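Putative agmatine deiminase (Streptococcus mutans, PDB 2EWO) probably hydrolyses agmatine to N-carbamoylputrescine and ammonia, as a member of the guanidine-modifying enzyme superfamily. Local coordinates at residues Pro232-Cys237 with Pro268-Lys273. Residues are numbered along the deposited sequence; the frame is centred on the assembly and turned at random.
Sequences PGEVAC and PLKVHK
Glu234 and Lys270 lie side by side on one face of a short parallel strand pair, the two strands of a beta-alpha-beta unit whose connecting helix is 248-259. Beside this pair, His272 reaches the same carboxylate: its NE2 makes a weak, bent hydrogen bond to Glu234 OE1 (3.2 Å), with the carboxylate and imidazole planes turned 46° apart. The lysine methylenes run along the glutamate, Lys270 CB sitting 3.5 Å from Glu234 CG; Lys270 NZ adds a long salt bridge to Glu234 OE1 (4.0 Å). The other oxygen, OE2, forms a salt bridge with Arg231, and this shared set of basic neighbours would tend to keep the carboxylate ionised.

On the reverse face the contact turns apolar. Val235 spreads its two methyls over different partners: CG1, anti to the carbonyl carbon (chi1 -53°), reaches Leu269 CD2 at 3.9 Å, while CG2 lies against the CA and CG2 of Val271. Val271 CG1, anti to the backbone N (chi1 -175°), touches Cys237 CB at 4.1 Å, and Leu258 of helix 248-259 packs on both Val271 and Cys237.

The backbones are joined loosely. Three weak hydrogen bonds run in parallel register, Lys270 N to Gly233 O, Val235 N to Lys270 O and His272 N to Val235 O; Lys270 is also the centre of an inverse gamma turn. Strand 227-231 flanks 234-237 on its other edge, antiparallel, placing 234-237 in the middle of a small mixed sheet. Gly233 O, besides its bond to Lys270 N, receives a CA-H...O contact from Leu269 CA at 3.2 Å.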
loop_
_atom_site.group_PDB
_atom_site.type_symbol
_atom_site.label_atom_id
_atom_site.label_comp_id
_atom_site.label_asym_id
_atom_site.label_seq_id
_atom_site.Cartn_x
_atom_site.Cartn_y
_atom_site.Cartn_z
ATOM N N PRO A 232 -30.166 -33.007 6.395
ATOM C CA PRO A 232 -31.355 -32.451 7.058
ATOM C C PRO A 232 -31.957 -33.417 8.073
ATOM O O PRO A 232 -32.708 -34.317 7.719
ATOM C CB PRO A 232 -32.291 -32.126 5.891
ATOM C CG PRO A 232 -31.827 -33.047 4.789
ATOM C CD PRO A 232 -30.332 -33.044 4.933
ATOM N N GLY A 233 -31.614 -33.220 9.339
ATOM C CA GLY A 233 -32.104 -34.103 10.381
ATOM C C GLY A 233 -30.934 -34.736 11.123
ATOM O O GLY A 233 -30.913 -34.773 12.354
ATOM N N GLU A 234 -29.951 -35.237 10.377
ATOM C CA GLU A 234 -28.774 -35.846 10.990
ATOM C C GLU A 234 -27.688 -34.787 11.150
ATOM O O GLU A 234 -27.512 -33.925 10.285
ATOM C CB GLU A 234 -28.262 -37.002 10.137
ATOM C CG GLU A 234 -29.262 -38.133 9.969
ATOM C CD GLU A 234 -28.716 -39.251 9.104
ATOM O OE1 GLU A 234 -27.657 -39.813 9.463
ATOM O OE2 GLU A 234 -29.339 -39.568 8.064
ATOM N N VAL A 235 -26.957 -34.853 12.258
ATOM C CA VAL A 235 -25.919 -33.869 12.541
ATOM C C VAL A 235 -24.619 -34.504 12.997
ATOM O O VAL A 235 -24.539 -35.712 13.167
ATOM C CB VAL A 235 -26.399 -32.914 13.636
ATOM C CG1 VAL A 235 -27.746 -32.336 13.247
ATOM C CG2 VAL A 235 -26.516 -33.650 14.964
ATOM N N ALA A 236 -23.595 -33.686 13.178
ATOM C CA ALA A 236 -22.319 -34.201 13.645
ATOM C C ALA A 236 -22.094 -33.590 15.008
ATOM O O ALA A 236 -22.833 -32.696 15.423
ATOM C CB ALA A 236 -21.193 -33.812 12.701
ATOM N N CYS A 237 -21.083 -34.076 15.712
ATOM C CA CYS A 237 -20.782 -33.546 17.027
ATOM C C CYS A 237 -19.576 -34.233 17.638
ATOM O O CYS A 237 -19.463 -35.456 17.601
ATOM C CB CYS A 237 -21.987 -33.706 17.951
ATOM S SG CYS A 237 -21.786 -32.847 19.517
ATOM N N PRO A 268 -36.394 -36.143 14.710
ATOM C CA PRO A 268 -35.408 -36.059 15.792
ATOM C C PRO A 268 -34.029 -35.941 15.159
ATOM O O PRO A 268 -33.847 -36.298 13.994
ATOM C CB PRO A 268 -35.608 -37.377 16.534
ATOM C CG PRO A 268 -35.955 -38.327 15.426
ATOM C CD PRO A 268 -36.924 -37.514 14.585
ATOM N N LEU A 269 -33.060 -35.436 15.912
ATOM C CA LEU A 269 -31.722 -35.287 15.362
ATOM C C LEU A 269 -30.831 -36.496 15.578
ATOM O O LEU A 269 -30.337 -36.733 16.679
ATOM C CB LEU A 269 -31.045 -34.039 15.930
ATOM C CG LEU A 269 -31.349 -32.731 15.200
ATOM C CD1 LEU A 269 -32.830 -32.403 15.274
ATOM C CD2 LEU A 269 -30.534 -31.631 15.834
ATOM N N LYS A 270 -30.627 -37.257 14.513
ATOM C CA LYS A 270 -29.783 -38.439 14.573
ATOM C C LYS A 270 -28.344 -37.984 14.780
ATOM O O LYS A 270 -27.566 -37.918 13.830
ATOM C CB LYS A 270 -29.899 -39.228 13.268
ATOM C CG LYS A 270 -29.076 -40.494 13.242
ATOM C CD LYS A 270 -29.111 -41.138 11.875
ATOM C CE LYS A 270 -28.436 -42.498 11.897
ATOM N NZ LYS A 270 -27.037 -42.408 12.402
ATOM N N VAL A 271 -27.996 -37.665 16.022
ATOM C CA VAL A 271 -26.650 -37.193 16.368
ATOM C C VAL A 271 -25.524 -38.193 16.052
ATOM O O VAL A 271 -25.649 -39.380 16.340
ATOM C CB VAL A 271 -26.560 -36.858 17.877
ATOM C CG1 VAL A 271 -25.201 -36.249 18.193
ATOM C CG2 VAL A 271 -27.694 -35.928 18.275
ATOM N N HIS A 272 -24.429 -37.720 15.465
ATOM C CA HIS A 272 -23.312 -38.615 15.176
ATOM C C HIS A 272 -22.174 -38.354 16.136
ATOM O O HIS A 272 -22.303 -37.552 17.059
ATOM C CB HIS A 272 -22.801 -38.462 13.746
ATOM C CG HIS A 272 -23.659 -39.133 12.726
ATOM N ND1 HIS A 272 -23.177 -39.553 11.507
ATOM C CD2 HIS A 272 -24.978 -39.439 12.736
ATOM C CE1 HIS A 272 -24.159 -40.088 10.806
ATOM N NE2 HIS A 272 -25.263 -40.031 11.529
ATOM N N LYS A 273 -21.057 -39.033 15.918
ATOM C CA LYS A 273 -19.926 -38.855 16.799
ATOM C C LYS A 273 -18.597 -38.673 16.089
ATOM O O LYS A 273 -18.151 -39.539 15.336
ATOM C CB LYS A 273 -19.824 -40.024 17.778
ATOM C CG LYS A 273 -20.781 -39.946 18.960
ATOM C CD LYS A 273 -20.410 -40.994 19.998
ATOM C CE LYS A 273 -21.349 -40.992 21.189
ATOM N NZ LYS A 273 -20.924 -41.991 22.214
#